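PDB 3UHF: glutamate racemase from Campylobacter jejuni, which belongs to the Asp/Glu/hydantoin racemase family, has a two-domain alpha/beta fold with a parallel sheet in each half, and holds D-glutamic acid in this model. Local coordinates for residues E51-G56 against D80-F85; G56-V61 against F252-D257; N132-V137 against T196-I201. All blocks are in the same frame, centred on the assembly; numbering follows the deposited sequence. Where two conformers were deposited one is given.

Contact 1 (E51-G56 against D80-F85)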
loop_
_atom_site.group_PDB
_atom_site.type_symbol
_atom_site.label_atom_id
_atom_site.label_comp_id
_atom_site.label_asym_id
_atom_site.label_seq_id
_atom_site.Cartn_x
_atom_site.Cartn_y
_atom_site.Cartn_z
ATOM N N GLU A 51 15.482 10.228 4.691
ATOM C CA GLU A 51 16.014 8.994 4.132
ATOM C C GLU A 51 15.013 7.863 4.282
ATOM O O GLU A 51 14.393 7.707 5.331
ATOM C CB GLU A 51 17.334 8.627 4.809
ATOM C CG GLU A 51 18.089 7.484 4.145
ATOM C CD GLU A 51 19.521 7.370 4.648
ATOM O OE1 GLU A 51 19.810 7.864 5.760
ATOM O OE2 GLU A 51 20.363 6.795 3.927
ATOM N N ILE A 52 14.862 7.072 3.227
ATOM C CA ILE A 52 13.904 5.978 3.228
ATOM C C ILE A 52 14.575 4.697 2.739
ATOM O O ILE A 52 15.204 4.684 1.678
ATOM C CB ILE A 52 12.699 6.279 2.324
ATOM C CG1 ILE A 52 12.011 7.587 2.736
ATOM C CG2 ILE A 52 11.711 5.126 2.370
ATOM C CD1 ILE A 52 10.831 7.956 1.859
ATOM N N ILE A 53 14.458 3.635 3.530
ATOM C CA ILE A 53 14.978 2.325 3.142
ATOM C C ILE A 53 13.806 1.472 2.695
ATOM O O ILE A 53 12.932 1.158 3.502
ATOM C CB ILE A 53 15.668 1.606 4.326
ATOM C CG1 ILE A 53 16.659 2.535 5.048
ATOM C CG2 ILE A 53 16.339 0.310 3.861
ATOM C CD1 ILE A 53 17.737 3.104 4.169
ATOM N N TYR A 54 13.785 1.108 1.411
ATOM C CA TYR A 54 12.737 0.252 0.847
ATOM C C TYR A 54 13.248 -1.183 0.739
ATOM O O TYR A 54 14.361 -1.416 0.281
ATOM C CB TYR A 54 12.315 0.755 -0.545
ATOM C CG TYR A 54 11.169 -0.012 -1.183
ATOM C CD1 TYR A 54 9.852 0.425 -1.050
ATOM C CD2 TYR A 54 11.401 -1.172 -1.923
ATOM C CE1 TYR A 54 8.801 -0.263 -1.632
ATOM C CE2 TYR A 54 10.344 -1.872 -2.510
ATOM C CZ TYR A 54 9.052 -1.410 -2.357
ATOM O OH TYR A 54 7.995 -2.080 -2.929
ATOM N N TYR A 55 12.436 -2.133 1.187
ATOM C CA TYR A 55 12.765 -3.543 1.056
ATOM C C TYR A 55 11.562 -4.265 0.483
ATOM O O TYR A 55 10.451 -4.160 1.015
ATOM C CB TYR A 55 13.144 -4.154 2.408
ATOM C CG TYR A 55 13.371 -5.663 2.364
ATOM C CD1 TYR A 55 14.381 -6.215 1.585
ATOM C CD2 TYR A 55 12.595 -6.521 3.122
ATOM C CE1 TYR A 55 14.594 -7.597 1.550
ATOM C CE2 TYR A 55 12.799 -7.890 3.102
ATOM C CZ TYR A 55 13.796 -8.426 2.312
ATOM O OH TYR A 55 13.988 -9.793 2.303
ATOM N N GLY A 56 11.777 -4.986 -0.618
ATOM C CA GLY A 56 10.712 -5.751 -1.238
ATOM C C GLY A 56 11.096 -7.221 -1.252
ATOM O O GLY A 56 12.218 -7.554 -1.612
ATOM N N ASP A 80 13.224 -8.340 11.028
ATOM C CA ASP A 80 14.607 -8.700 11.331
ATOM C C ASP A 80 15.586 -8.018 10.379
ATOM O O ASP A 80 16.604 -7.493 10.810
ATOM C CB ASP A 80 14.811 -10.212 11.251
ATOM C CG ASP A 80 14.166 -10.955 12.396
ATOM O OD1 ASP A 80 13.797 -10.318 13.399
ATOM O OD2 ASP A 80 14.041 -12.192 12.284
ATOM N N PHE A 81 15.269 -8.027 9.087
ATOM C CA PHE A 81 16.119 -7.391 8.084
ATOM C C PHE A 81 16.339 -5.915 8.376
ATOM O O PHE A 81 17.442 -5.397 8.213
ATOM C CB PHE A 81 15.525 -7.534 6.678
ATOM C CG PHE A 81 16.279 -6.765 5.631
ATOM C CD1 PHE A 81 17.432 -7.293 5.064
ATOM C CD2 PHE A 81 15.849 -5.511 5.223
ATOM C CE1 PHE A 81 18.140 -6.585 4.107
ATOM C CE2 PHE A 81 16.553 -4.796 4.268
ATOM C CZ PHE A 81 17.699 -5.333 3.709
ATOM N N PHE A 82 15.276 -5.243 8.807
ATOM C CA PHE A 82 15.309 -3.805 9.025
ATOM C C PHE A 82 16.087 -3.401 10.269
ATOM O O PHE A 82 16.543 -2.261 10.385
ATOM C CB PHE A 82 13.885 -3.257 9.119
ATOM C CG PHE A 82 13.313 -2.849 7.802
ATOM C CD1 PHE A 82 12.351 -3.622 7.181
ATOM C CD2 PHE A 82 13.753 -1.699 7.169
ATOM C CE1 PHE A 82 11.828 -3.251 5.962
ATOM C CE2 PHE A 82 13.226 -1.325 5.948
ATOM C CZ PHE A 82 12.270 -2.104 5.347
ATOM N N GLU A 83 16.245 -4.329 11.203
ATOM C CA GLU A 83 16.808 -3.962 12.501
ATOM C C GLU A 83 18.278 -3.545 12.413
ATOM O O GLU A 83 18.820 -2.975 13.356
ATOM C CB GLU A 83 16.588 -5.067 13.542
ATOM C CG GLU A 83 17.633 -6.159 13.561
ATOM C CD GLU A 83 17.384 -7.169 14.672
ATOM O OE1 GLU A 83 16.242 -7.218 15.180
ATOM O OE2 GLU A 83 18.326 -7.905 15.039
ATOM N N GLN A 84 18.903 -3.800 11.268
ATOM C CA GLN A 84 20.282 -3.392 11.039
ATOM C C GLN A 84 20.391 -1.917 10.641
ATOM O O GLN A 84 21.493 -1.375 10.559
ATOM C CB GLN A 84 20.918 -4.262 9.952
ATOM C CG GLN A 84 20.330 -4.035 8.571
ATOM C CD GLN A 84 20.866 -5.003 7.522
ATOM O OE1 GLN A 84 22.018 -4.900 7.093
ATOM N NE2 GLN A 84 20.028 -5.945 7.101
ATOM N N PHE A 85 19.255 -1.265 10.410
ATOM C CA PHE A 85 19.262 0.078 9.820
ATOM C C PHE A 85 19.014 1.255 10.769
ATOM O O PHE A 85 19.253 2.404 10.396
ATOM C CB PHE A 85 18.281 0.149 8.643
ATOM C CG PHE A 85 18.732 -0.622 7.439
ATOM C CD1 PHE A 85 19.767 -0.150 6.648
ATOM C CD2 PHE A 85 18.132 -1.822 7.099
ATOM C CE1 PHE A 85 20.191 -0.859 5.544
ATOM C CE2 PHE A 85 18.553 -2.532 5.993
ATOM C CZ PHE A 85 19.585 -2.049 5.217
#
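The rings of Y55 and F81 stack where a strand of a parallel alpha/beta sheet, 51-56, is covered by the C-terminal end of helix 68-82 and the turn that follows it. No hydrogen bond crosses this interface; its 306 Å² of buried surface comes mainly from four aromatic rings and one isoleucine.

The evidence for an offset face-to-face stack is a centroid separation of 4.2 Å between the Y55 and F81 rings with their planes at 20°. The overlap is toward the rims: Y55 CD1 lies 3.7 Å from F81 CE2. Y55 reaches this position with CG anti to its backbone N (chi1 174°), and F81 has the same rotamer, which sends the two side chains across the gap between strand and helix.

Apolar contacts flank the stack. F82 enters with its far end, CZ standing 3.7 Å from Y55 CB, while its CE2 is 4.1 Å from I53 CG2. Beyond this segment F82 also touches F30 of strand 26-31, so its ring reaches a second strand of the sheet. One polar atom approaches the same ring: the carbonyl oxygen of I53 lies at its edge, in plane.

Turn geometry places the last ring. A type I beta turn runs from F82 to F85, and Q84 NE2 donates to F81 O in the carbonyl plane, tying the turn back to the helix end. The turn sets F85 with one ring face toward I53; Q84 CG lies 3.4 Å above the opposite face, and Y253 of strand 249-254 meets the ring as well. The resulting CH-pi contact is almost perfectly centred: I53 CG2 stands 4.1 Å from the centroid of the F85 ring, 6° off the normal.

Contact 2 (G56-V61 against F252-D257)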
loop_
_atom_site.group_PDB
_atom_site.type_symbol
_atom_site.label_atom_id
_atom_site.label_comp_id
_atom_site.label_asym_id
_atom_site.label_seq_id
_atom_site.Cartn_x
_atom_site.Cartn_y
_atom_site.Cartn_z
ATOM N N GLY A 56 11.777 -4.986 -0.618
ATOM C CA GLY A 56 10.712 -5.751 -1.238
ATOM C C GLY A 56 11.096 -7.221 -1.252
ATOM O O GLY A 56 12.218 -7.554 -1.612
ATOM N N ASP A 57 10.182 -8.095 -0.833
ATOM C CA ASP A 57 10.500 -9.531 -0.735
ATOM C C ASP A 57 10.282 -10.220 -2.087
ATOM O O ASP A 57 9.484 -11.152 -2.226
ATOM C CB ASP A 57 9.658 -10.192 0.359
ATOM C CG ASP A 57 10.083 -11.628 0.646
ATOM O OD1 ASP A 57 11.173 -12.054 0.177
ATOM O OD2 ASP A 57 9.325 -12.325 1.354
ATOM N N THR A 58 10.982 -9.737 -3.097
ATOM C CA THR A 58 10.680 -10.161 -4.459
ATOM C C THR A 58 10.988 -11.638 -4.732
ATOM O O THR A 58 10.557 -12.172 -5.743
ATOM C CB THR A 58 11.418 -9.281 -5.483
ATOM O OG1 THR A 58 12.814 -9.288 -5.182
ATOM C CG2 THR A 58 10.891 -7.843 -5.418
ATOM N N ALA A 59 11.731 -12.295 -3.848
ATOM C CA ALA A 59 12.009 -13.720 -4.042
ATOM C C ALA A 59 10.765 -14.551 -3.755
ATOM O O ALA A 59 10.598 -15.633 -4.302
ATOM C CB ALA A 59 13.165 -14.182 -3.148
ATOM N N ARG A 60 9.889 -14.046 -2.888
ATOM C CA ARG A 60 8.765 -14.859 -2.428
ATOM C C ARG A 60 7.388 -14.307 -2.804
ATOM O O ARG A 60 6.370 -14.953 -2.557
ATOM C CB ARG A 60 8.884 -15.106 -0.915
ATOM C CG ARG A 60 10.226 -15.711 -0.534
ATOM C CD ARG A 60 10.308 -16.135 0.927
ATOM N NE ARG A 60 10.223 -14.987 1.819
ATOM C CZ ARG A 60 10.650 -15.001 3.079
ATOM N NH1 ARG A 60 11.200 -16.104 3.587
ATOM N NH2 ARG A 60 10.541 -13.909 3.824
ATOM N N VAL A 61 7.372 -13.120 -3.409
ATOM C CA VAL A 61 6.145 -12.442 -3.834
ATOM C C VAL A 61 5.402 -13.356 -4.842
ATOM O O VAL A 61 6.045 -14.098 -5.601
ATOM C CB VAL A 61 6.518 -11.064 -4.462
ATOM C CG1 VAL A 61 7.210 -11.247 -5.812
ATOM C CG2 VAL A 61 5.305 -10.109 -4.584
ATOM N N PHE A 252 17.429 0.963 -1.893
ATOM C CA PHE A 252 16.595 -0.166 -2.286
ATOM C C PHE A 252 17.259 -1.494 -1.966
ATOM O O PHE A 252 18.429 -1.706 -2.287
ATOM C CB PHE A 252 16.291 -0.089 -3.782
ATOM C CG PHE A 252 15.475 1.106 -4.159
ATOM C CD1 PHE A 252 16.086 2.269 -4.607
ATOM C CD2 PHE A 252 14.092 1.069 -4.053
ATOM C CE1 PHE A 252 15.328 3.377 -4.945
ATOM C CE2 PHE A 252 13.327 2.178 -4.387
ATOM C CZ PHE A 252 13.950 3.335 -4.827
ATOM N N TYR A 253 16.501 -2.383 -1.338
ATOM C CA TYR A 253 16.941 -3.752 -1.106
ATOM C C TYR A 253 15.863 -4.734 -1.538
ATOM O O TYR A 253 14.678 -4.417 -1.504
ATOM C CB TYR A 253 17.269 -3.959 0.366
ATOM C CG TYR A 253 18.382 -3.064 0.862
ATOM C CD1 TYR A 253 19.706 -3.488 0.829
ATOM C CD2 TYR A 253 18.113 -1.799 1.367
ATOM C CE1 TYR A 253 20.730 -2.672 1.285
ATOM C CE2 TYR A 253 19.133 -0.974 1.830
ATOM C CZ TYR A 253 20.435 -1.414 1.786
ATOM O OH TYR A 253 21.449 -0.600 2.247
ATOM N N ALA A 254 16.271 -5.927 -1.961
ATOM C CA ALA A 254 15.295 -6.929 -2.344
ATOM C C ALA A 254 15.854 -8.317 -2.102
ATOM O O ALA A 254 17.073 -8.520 -2.147
ATOM C CB ALA A 254 14.891 -6.762 -3.815
ATOM N N SER A 255 14.968 -9.273 -1.854
ATOM C CA SER A 255 15.413 -10.640 -1.603
ATOM C C SER A 255 15.799 -11.367 -2.893
ATOM O O SER A 255 16.304 -12.492 -2.852
ATOM C CB SER A 255 14.361 -11.418 -0.819
ATOM O OG SER A 255 13.105 -11.378 -1.469
ATOM N N SER A 256 15.561 -10.730 -4.035
ATOM C CA SER A 256 16.053 -11.252 -5.313
ATOM C C SER A 256 16.198 -10.121 -6.326
ATOM O O SER A 256 15.447 -9.157 -6.271
ATOM C CB SER A 256 15.113 -12.327 -5.859
ATOM O OG SER A 256 13.851 -11.777 -6.182
ATOM N N ASP A 257 17.175 -10.241 -7.225
ATOM C CA ASP A 257 17.316 -9.337 -8.373
ATOM C C ASP A 257 16.998 -7.876 -8.038
ATOM O O ASP A 257 16.031 -7.307 -8.550
ATOM C CB ASP A 257 16.419 -9.811 -9.521
ATOM C CG ASP A 257 16.724 -9.105 -10.837
ATOM O OD1 ASP A 257 17.721 -8.356 -10.901
ATOM O OD2 ASP A 257 15.966 -9.299 -11.810
#
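The loop that leaves strand 51-56 and leads to the D-glutamic acid pocket, which it joins through V61, is fastened here to the C-terminal end of strand 249-254. Parallel pairing ends at G56 and A254: G56 N donates to Y253 O, and S255 N returns a bond of 3.3 Å to G56 O. A254 CA also makes a CA-H...O contact with G56 O.

Past this bridge S255 takes over. Its OG occupies the crowded position between backbone N and carbonyl carbon (chi1 55°), from where it works in two directions. It donates to D57 OD1 at 2.6 Å, using the anti lone pair of that oxygen, and it accepts from A59 N at 2.9 Å with an N-H...O angle of 163°. One hydroxyl of 252-257 therefore ties down both the D57 side chain and the backbone at A59. A second side-chain bond joins the segments: T58 OG1 donates to S256 O over 2.9 Å.

D57 is the centre of an inverse gamma turn, and its other oxygen faces R60. R60 grips it side-on, NE standing 2.8 Å from D57 OD2 on the syn lone pair, while NH2 meets OD2 from above the carboxylate plane. Y63 OH, of the ligand pocket, is a further partner of OD2. With S255 at OD1 and R60 and Y63 at OD2, bonds to both oxygens would restrict rotation of the carboxylate.

Around the contact, R60 also forms a salt bridge to E77 and a cation-pi contact with F74, both in helix 68-82. On the other segment, A254 packs on L261 of helix 258-268, and D257 takes the N-cap position of that helix, its OD1 making a weak bond to S260 N. Y253 lies against I53 and Y55 of the adjacent strand 51-56.

Contact 3 (N132-V137 against T196-I201)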
loop_
_atom_site.group_PDB
_atom_site.type_symbol
_atom_site.label_atom_id
_atom_site.label_comp_id
_atom_site.label_asym_id
_atom_site.label_seq_id
_atom_site.Cartn_x
_atom_site.Cartn_y
_atom_site.Cartn_z
ATOM N N ASN A 132 -24.014 6.506 4.021
ATOM C CA ASN A 132 -24.950 5.900 3.080
ATOM C C ASN A 132 -24.345 5.667 1.696
ATOM O O ASN A 132 -24.918 4.947 0.884
ATOM C CB ASN A 132 -26.208 6.764 2.965
ATOM C CG ASN A 132 -26.988 6.814 4.260
ATOM O OD1 ASN A 132 -27.261 5.777 4.864
ATOM N ND2 ASN A 132 -27.325 8.021 4.710
ATOM N N LYS A 133 -23.197 6.285 1.424
ATOM C CA LYS A 133 -22.558 6.151 0.114
ATOM C C LYS A 133 -21.992 4.751 -0.115
ATOM O O LYS A 133 -21.660 4.037 0.827
ATOM C CB LYS A 133 -21.468 7.209 -0.072
ATOM C CG LYS A 133 -22.004 8.632 -0.187
ATOM C CD LYS A 133 -22.872 8.787 -1.423
ATOM C CE LYS A 133 -23.586 10.129 -1.434
ATOM N NZ LYS A 133 -22.606 11.252 -1.394
ATOM N N GLU A 134 -21.886 4.380 -1.389
ATOM C CA GLU A 134 -21.437 3.053 -1.802
ATOM C C GLU A 134 -19.917 2.955 -1.864
ATOM O O GLU A 134 -19.265 3.784 -2.496
ATOM C CB GLU A 134 -21.988 2.739 -3.194
ATOM C CG GLU A 134 -23.483 2.945 -3.345
ATOM C CD GLU A 134 -24.264 1.661 -3.168
ATOM O OE1 GLU A 134 -23.632 0.581 -3.164
ATOM O OE2 GLU A 134 -25.504 1.737 -3.018
ATOM N N ILE A 135 -19.357 1.925 -1.238
ATOM C CA ILE A 135 -17.926 1.686 -1.316
ATOM C C ILE A 135 -17.640 0.331 -1.966
ATOM O O ILE A 135 -18.258 -0.673 -1.624
ATOM C CB ILE A 135 -17.291 1.658 0.094
ATOM C CG1 ILE A 135 -17.533 2.981 0.816
ATOM C CG2 ILE A 135 -15.779 1.355 0.023
ATOM C CD1 ILE A 135 -17.090 2.949 2.255
ATOM N N LEU A 136 -16.697 0.313 -2.898
ATOM C CA LEU A 136 -16.172 -0.943 -3.427
ATOM C C LEU A 136 -14.711 -1.050 -2.991
ATOM O O LEU A 136 -13.910 -0.146 -3.245
ATOM C CB LEU A 136 -16.278 -0.980 -4.951
ATOM C CG LEU A 136 -15.544 -2.160 -5.607
ATOM C CD1 LEU A 136 -16.088 -3.468 -5.051
ATOM C CD2 LEU A 136 -15.698 -2.086 -7.127
ATOM N N VAL A 137 -14.382 -2.125 -2.283
ATOM C CA VAL A 137 -13.003 -2.379 -1.901
ATOM C C VAL A 137 -12.474 -3.469 -2.822
ATOM O O VAL A 137 -13.077 -4.530 -2.909
ATOM C CB VAL A 137 -12.913 -2.907 -0.467
ATOM C CG1 VAL A 137 -11.459 -3.150 -0.089
ATOM C CG2 VAL A 137 -13.564 -1.911 0.502
ATOM N N THR A 196 -22.100 0.626 -9.543
ATOM C CA THR A 196 -21.047 1.635 -9.598
ATOM C C THR A 196 -20.884 2.308 -8.241
ATOM O O THR A 196 -21.839 2.849 -7.699
ATOM C CB THR A 196 -21.351 2.697 -10.664
ATOM O OG1 THR A 196 -21.451 2.062 -11.945
ATOM C CG2 THR A 196 -20.243 3.737 -10.708
ATOM N N PRO A 197 -19.666 2.275 -7.684
ATOM C CA PRO A 197 -19.503 2.792 -6.322
ATOM C C PRO A 197 -19.230 4.294 -6.274
ATOM O O PRO A 197 -18.781 4.892 -7.254
ATOM C CB PRO A 197 -18.289 2.015 -5.817
ATOM C CG PRO A 197 -17.467 1.808 -7.042
ATOM C CD PRO A 197 -18.445 1.611 -8.174
ATOM N N ASP A 198 -19.512 4.906 -5.127
ATOM C CA ASP A 198 -19.137 6.292 -4.908
ATOM C C ASP A 198 -17.651 6.414 -4.599
ATOM O O ASP A 198 -17.022 7.430 -4.920
ATOM C CB ASP A 198 -19.983 6.901 -3.787
ATOM C CG ASP A 198 -21.459 6.932 -4.141
ATOM O OD1 ASP A 198 -21.825 7.713 -5.044
ATOM O OD2 ASP A 198 -22.249 6.173 -3.529
ATOM N N ALA A 199 -17.091 5.380 -3.972
ATOM C CA ALA A 199 -15.653 5.325 -3.729
ATOM C C ALA A 199 -15.100 3.940 -4.041
ATOM O O ALA A 199 -15.703 2.929 -3.690
ATOM C CB ALA A 199 -15.327 5.697 -2.296
ATOM N N LEU A 200 -13.941 3.910 -4.688
ATOM C CA LEU A 200 -13.253 2.639 -4.963
ATOM C C LEU A 200 -11.946 2.648 -4.187
ATOM O O LEU A 200 -11.062 3.472 -4.455
ATOM C CB LEU A 200 -12.967 2.531 -6.455
ATOM C CG LEU A 200 -12.144 1.324 -6.924
ATOM C CD1 LEU A 200 -12.879 0.037 -6.620
ATOM C CD2 LEU A 200 -11.869 1.448 -8.413
ATOM N N ILE A 201 -11.825 1.777 -3.190
ATOM C CA ILE A 201 -10.582 1.730 -2.443
ATOM C C ILE A 201 -9.580 0.850 -3.191
ATOM O O ILE A 201 -9.815 -0.348 -3.401
ATOM C CB ILE A 201 -10.756 1.213 -1.003
ATOM C CG1 ILE A 201 -11.824 2.041 -0.261
ATOM C CG2 ILE A 201 -9.428 1.333 -0.276
ATOM C CD1 ILE A 201 -12.007 1.651 1.212
#
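L136 packs with its CB beside the CB-CG bond of the P197 ring, 3.7 Å from P197 CG, and its isobutyl group runs beside that of L200, pointing the same way. L136 CD2 and L200 CD1 approach to 3.6 Å. Both leucines leave their strands on the same face, and their like, extended rotamers (chi1 171° in L136) set the isobutyl groups side by side; F218 of helix 211-218 touches L136, P197 and L200 there. On the opposite face, I201 CD1 sits 4.0 Å from both I135 CG2 and V137 CG2, and helices 117-128 and 148-155 cover this group through T124 and Y149.

The backbones confirm parallel pairing: the axes of strands 135-137 and 199-201 approach to 4.8 Å at 17°. L136 is gripped twice, its N donating to A199 O at 2.9 Å and its O accepting from I201 N at 2.8 Å. E134 O accepts from A199 N and, weakly, from D198 N.

Just before the strands a side chain takes the acceptor's part. D198 OD2 accepts from E134 N at 2.8 Å in a bond of 169°, using its anti lone pair. The K133 and D198 side chains cross at about a right angle, with K133 CD 3.4 Å from D198 OD2; the charged NZ of K133 is not in contact with D198.

Together these features describe two central neighbours of the four-stranded parallel sheet in this half of the racemase, an alpha/beta layer with helices packed on both faces.

From the N terminus, strand 51-56 comes first, and contact 1 closes the short loop through helix 68-82 that returns to its flank at 80-85. Contact 2 starts at the shared residue G56 and waits almost 200 residues for its partner, 252-257, so contacts 1 and 2 cross along the chain. They also touch in space, Y54 O lying 2.9 Å from Y253 N in neighbouring strands of the five-stranded sheet. Contact 3 opens and closes entirely within the long span of contact 2, after contact 1 is complete. It joins strands of the other sheet, its centre about 35 Å from that of contact 1 and across the chain's centre.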